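Local coordinates for aminoglycoside N(6')acetyltransferase (Legionella pneumophila subsp. pneumophila, PDB 3F5B), which probably transfers an acetyl group from acetyl-CoA to an amino group of aminoglycoside antibiotics, at residues Ile107-His117 with Arg140-Phe150. Sequence-based numbering, arbitrary orientation.
Sequences IGKGLSVQMIH and RAVHVYKKAGF. With CHX (cyclohexane), chain D; EDO (1,2-ethanediol), chain I.
Arg-140 reaches from the first turn of helix 139-148 to Ile-107, in the loop leading into helix 109-123. CB, CG and CD run extended, with CG opposite the backbone N (chi1 -161°), past O1 of 1,2-ethanediol, probably from the crystallisation liquor. The guanidinium then grips one carbonyl end-on: Arg-140 NH1 (2.7 Å) and Arg-140 NH2 (2.9 Å) both donate hydrogen bonds to Ile-107 O, close to the guanidinium plane. NH2 also donates to ethanediol O1, while Lys-109 CG covers one face, 3.7 Å from Arg-140 NH1. Such a long, multidentate side chain suits a loop carbonyl outside the helical bonding. Beyond CG, Lys-109 CD passes His-143 CD2 at 3.5 Å, and the lysine's flexible methylenes fit as a knob among Arg-140, His-143, Val-144 and Lys-147. Branched Val-144 returns the fit, wedged among Lys-109, Ser-112, Val-113 and Ile-116. Beside small Ala-148, Val-113 CG1 comes within 4.0 Å of Ala-148 CB. Ile-116's two branches fill neighbouring sites, CD1 meeting Tyr-145, whose ring edge lines the cyclohexane pocket, and CG2 the Phe-150 edge. His-117's ring supplies an N-H for the helix-end carbonyl: His-117 NE2 donates to Ala-148 O at 2.7 Å, nearly straight (168°), on a lone pair, just before Gly-149's Schellman motif. Segments 109-117 and 140-148 cross at -55° in this GNAT fold; Ile-116 also packs on Leu-99 of strand 94-101, and Phe-150 on Met-168 and Leu-170 of strand 164-171.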
loop_
_atom_site.group_PDB
_atom_site.type_symbol
_atom_site.label_atom_id
_atom_site.label_comp_id
_atom_site.label_asym_id
_atom_site.label_seq_id
_atom_site.Cartn_x
_atom_site.Cartn_y
_atom_site.Cartn_z
ATOM N N ILE A 107 -4.489 -13.804 -0.807
ATOM C CA ILE A 107 -3.113 -13.559 -0.346
ATOM C C ILE A 107 -1.987 -14.047 -1.291
ATOM O O ILE A 107 -0.783 -13.833 -1.024
ATOM C CB ILE A 107 -2.963 -14.183 1.066
ATOM C CG1 ILE A 107 -2.542 -13.132 2.072
ATOM C CG2 ILE A 107 -2.207 -15.529 1.072
ATOM C CD1 ILE A 107 -3.711 -12.618 2.811
ATOM N N GLY A 108 -2.391 -14.652 -2.404
ATOM C CA GLY A 108 -1.458 -15.223 -3.367
ATOM C C GLY A 108 -0.410 -14.198 -3.749
ATOM O O GLY A 108 -0.723 -13.033 -3.920
ATOM N N LYS A 109 0.835 -14.637 -3.902
ATOM C CA LYS A 109 1.906 -13.703 -4.221
ATOM C C LYS A 109 1.670 -13.085 -5.596
ATOM O O LYS A 109 1.792 -11.875 -5.760
ATOM C CB LYS A 109 3.268 -14.401 -4.158
ATOM C CG LYS A 109 3.649 -14.863 -2.753
ATOM C CD LYS A 109 5.032 -15.512 -2.772
ATOM C CE LYS A 109 5.005 -16.999 -2.572
ATOM N NZ LYS A 109 4.016 -17.681 -3.441
ATOM N N GLY A 110 1.312 -13.911 -6.578
ATOM C CA GLY A 110 1.084 -13.410 -7.940
ATOM C C GLY A 110 -0.107 -12.453 -7.984
ATOM O O GLY A 110 -0.065 -11.416 -8.658
ATOM N N LEU A 111 -1.158 -12.790 -7.253
ATOM C CA LEU A 111 -2.298 -11.886 -7.103
ATOM C C LEU A 111 -1.925 -10.544 -6.436
ATOM O O LEU A 111 -2.433 -9.484 -6.831
ATOM C CB LEU A 111 -3.395 -12.558 -6.281
ATOM C CG LEU A 111 -4.738 -11.819 -6.259
ATOM C CD1 LEU A 111 -5.916 -12.794 -6.080
ATOM C CD2 LEU A 111 -4.752 -10.746 -5.148
ATOM N N SER A 112 -1.092 -10.600 -5.396
ATOM C CA SER A 112 -0.676 -9.375 -4.693
ATOM C C SER A 112 0.129 -8.464 -5.623
ATOM O O SER A 112 -0.061 -7.259 -5.612
ATOM C CB SER A 112 0.156 -9.709 -3.460
ATOM O OG SER A 112 -0.640 -10.430 -2.531
ATOM N N VAL A 113 1.002 -9.054 -6.445
ATOM C CA VAL A 113 1.800 -8.298 -7.383
ATOM C C VAL A 113 0.862 -7.639 -8.399
ATOM O O VAL A 113 1.000 -6.454 -8.731
ATOM C CB VAL A 113 2.885 -9.184 -8.074
ATOM C CG1 VAL A 113 3.555 -8.420 -9.220
ATOM C CG2 VAL A 113 3.946 -9.620 -7.042
ATOM N N GLN A 114 -0.112 -8.394 -8.880
ATOM C CA GLN A 114 -1.019 -7.843 -9.855
ATOM C C GLN A 114 -1.789 -6.688 -9.213
ATOM O O GLN A 114 -1.991 -5.660 -9.826
ATOM C CB GLN A 114 -1.989 -8.906 -10.363
ATOM C CG GLN A 114 -2.953 -8.371 -11.447
ATOM C CD GLN A 114 -3.889 -9.437 -11.979
ATOM O OE1 GLN A 114 -3.639 -10.629 -11.800
ATOM N NE2 GLN A 114 -4.975 -9.016 -12.646
HETATM N N MSE A 115 -2.245 -6.873 -7.993
HETATM C CA MSE A 115 -3.007 -5.792 -7.331
HETATM C C MSE A 115 -2.156 -4.539 -7.147
HETATM O O MSE A 115 -2.634 -3.404 -7.389
HETATM C CB MSE A 115 -3.577 -6.243 -5.990
HETATM C CG MSE A 115 -4.618 -5.247 -5.408
HETATM SE SE MSE A 115 -4.483 -5.200 -3.461
HETATM C CE MSE A 115 -2.709 -4.491 -3.373
ATOM N N ILE A 116 -0.912 -4.741 -6.698
ATOM C CA ILE A 116 0.012 -3.626 -6.542
ATOM C C ILE A 116 0.155 -2.879 -7.872
ATOM O O ILE A 116 -0.014 -1.649 -7.921
ATOM C CB ILE A 116 1.414 -4.098 -6.021
ATOM C CG1 ILE A 116 1.327 -4.551 -4.551
ATOM C CG2 ILE A 116 2.474 -3.001 -6.266
ATOM C CD1 ILE A 116 2.523 -5.355 -4.058
ATOM N N HIS A 117 0.445 -3.614 -8.946
ATOM C CA HIS A 117 0.634 -2.982 -10.252
ATOM C C HIS A 117 -0.618 -2.271 -10.748
ATOM O O HIS A 117 -0.546 -1.127 -11.232
ATOM C CB HIS A 117 1.118 -3.958 -11.308
ATOM C CG HIS A 117 2.517 -4.443 -11.077
ATOM N ND1 HIS A 117 3.072 -5.459 -11.816
ATOM C CD2 HIS A 117 3.454 -4.076 -10.169
ATOM C CE1 HIS A 117 4.302 -5.690 -11.388
ATOM N NE2 HIS A 117 4.563 -4.854 -10.398
ATOM N N ARG A 140 7.663 -12.559 3.796
ATOM C CA ARG A 140 6.736 -12.704 2.666
ATOM C C ARG A 140 6.440 -11.387 1.947
ATOM O O ARG A 140 6.376 -11.346 0.708
ATOM C CB ARG A 140 5.422 -13.314 3.125
ATOM C CG ARG A 140 4.608 -13.911 1.988
ATOM C CD ARG A 140 3.339 -14.539 2.541
ATOM N NE ARG A 140 2.595 -15.312 1.536
ATOM C CZ ARG A 140 1.699 -14.776 0.710
ATOM N NH1 ARG A 140 1.053 -15.548 -0.171
ATOM N NH2 ARG A 140 1.448 -13.458 0.782
ATOM N N ALA A 141 6.203 -10.330 2.725
ATOM C CA ALA A 141 5.976 -8.995 2.154
ATOM C C ALA A 141 7.186 -8.528 1.334
ATOM O O ALA A 141 7.041 -8.084 0.191
ATOM C CB ALA A 141 5.652 -7.995 3.271
ATOM N N VAL A 142 8.391 -8.682 1.907
ATOM C CA VAL A 142 9.618 -8.268 1.232
ATOM C C VAL A 142 9.698 -8.991 -0.115
ATOM O O VAL A 142 10.043 -8.399 -1.151
ATOM C CB VAL A 142 10.882 -8.616 2.107
ATOM C CG1 VAL A 142 12.181 -8.562 1.308
ATOM C CG2 VAL A 142 10.954 -7.734 3.364
ATOM N N HIS A 143 9.405 -10.290 -0.078
ATOM C CA HIS A 143 9.447 -11.134 -1.270
ATOM C C HIS A 143 8.429 -10.698 -2.344
ATOM O O HIS A 143 8.759 -10.538 -3.529
ATOM C CB HIS A 143 9.210 -12.599 -0.886
ATOM C CG HIS A 143 9.219 -13.518 -2.062
ATOM N ND1 HIS A 143 10.383 -14.039 -2.584
ATOM C CD2 HIS A 143 8.217 -13.961 -2.857
ATOM C CE1 HIS A 143 10.092 -14.796 -3.627
ATOM N NE2 HIS A 143 8.788 -14.762 -3.815
ATOM N N VAL A 144 7.187 -10.523 -1.928
ATOM C CA VAL A 144 6.161 -9.986 -2.849
ATOM C C VAL A 144 6.562 -8.625 -3.414
ATOM O O VAL A 144 6.451 -8.389 -4.610
ATOM C CB VAL A 144 4.797 -9.889 -2.136
ATOM C CG1 VAL A 144 3.824 -9.050 -2.926
ATOM C CG2 VAL A 144 4.260 -11.303 -1.808
ATOM N N TYR A 145 7.039 -7.711 -2.581
ATOM C CA TYR A 145 7.356 -6.378 -3.127
ATOM C C TYR A 145 8.512 -6.485 -4.107
ATOM O O TYR A 145 8.500 -5.838 -5.150
ATOM C CB TYR A 145 7.670 -5.357 -2.022
ATOM C CG TYR A 145 6.554 -5.229 -1.014
ATOM C CD1 TYR A 145 5.242 -5.561 -1.358
ATOM C CD2 TYR A 145 6.809 -4.794 0.275
ATOM C CE1 TYR A 145 4.215 -5.457 -0.451
ATOM C CE2 TYR A 145 5.771 -4.676 1.198
ATOM C CZ TYR A 145 4.490 -5.016 0.823
ATOM O OH TYR A 145 3.462 -4.914 1.706
ATOM N N LYS A 146 9.516 -7.315 -3.793
ATOM C CA LYS A 146 10.598 -7.538 -4.757
ATOM C C LYS A 146 10.052 -8.092 -6.085
ATOM O O LYS A 146 10.498 -7.676 -7.162
ATOM C CB LYS A 146 11.697 -8.471 -4.211
ATOM C CG LYS A 146 12.656 -7.795 -3.224
ATOM C CD LYS A 146 13.970 -8.554 -3.090
ATOM C CE LYS A 146 13.907 -9.519 -1.952
ATOM N NZ LYS A 146 15.254 -10.093 -1.729
ATOM N N LYS A 147 9.128 -9.047 -6.004
ATOM C CA LYS A 147 8.457 -9.614 -7.186
ATOM C C LYS A 147 7.756 -8.539 -8.017
ATOM O O LYS A 147 7.715 -8.637 -9.231
ATOM C CB LYS A 147 7.395 -10.637 -6.766
ATOM C CG LYS A 147 7.664 -12.074 -7.140
ATOM C CD LYS A 147 6.480 -12.993 -6.746
ATOM C CE LYS A 147 5.589 -13.419 -7.925
ATOM N NZ LYS A 147 6.281 -14.367 -8.870
ATOM N N ALA A 148 7.192 -7.538 -7.332
ATOM C CA ALA A 148 6.486 -6.429 -7.954
ATOM C C ALA A 148 7.447 -5.428 -8.574
ATOM O O ALA A 148 7.029 -4.557 -9.332
ATOM C CB ALA A 148 5.543 -5.737 -6.934
ATOM N N GLY A 149 8.738 -5.575 -8.301
ATOM C CA GLY A 149 9.718 -4.655 -8.882
ATOM C C GLY A 149 10.289 -3.627 -7.925
ATOM O O GLY A 149 11.107 -2.798 -8.338
ATOM N N PHE A 150 9.868 -3.661 -6.654
ATOM C CA PHE A 150 10.463 -2.769 -5.640
ATOM C C PHE A 150 11.903 -3.181 -5.329
ATOM O O PHE A 150 12.211 -4.369 -5.229
ATOM C CB PHE A 150 9.664 -2.778 -4.331
ATOM C CG PHE A 150 8.386 -1.965 -4.372
ATOM C CD1 PHE A 150 8.379 -0.632 -3.966
ATOM C CD2 PHE A 150 7.185 -2.557 -4.775
ATOM C CE1 PHE A 150 7.224 0.129 -3.976
ATOM C CE2 PHE A 150 5.989 -1.817 -4.802
ATOM C CZ PHE A 150 6.002 -0.460 -4.396
HETATM C C1 CHX D . 2.903 -3.806 6.583
HETATM C C2 CHX D . 1.754 -3.574 5.598
HETATM C C3 CHX D . 2.010 -2.348 4.713
HETATM C C4 CHX D . 3.219 -2.565 3.794
HETATM C C5 CHX D . 4.301 -3.458 4.429
HETATM C C6 CHX D . 4.280 -3.480 5.970
HETATM C C1 EDO I . 2.755 -9.670 1.526
HETATM O O1 EDO I . 2.513 -10.947 2.158
HETATM C C2 EDO I . 1.505 -8.795 1.584
HETATM O O2 EDO I . 1.808 -7.454 2.014
HETATM O O HOH W 1 0.459 -10.830 -0.136
#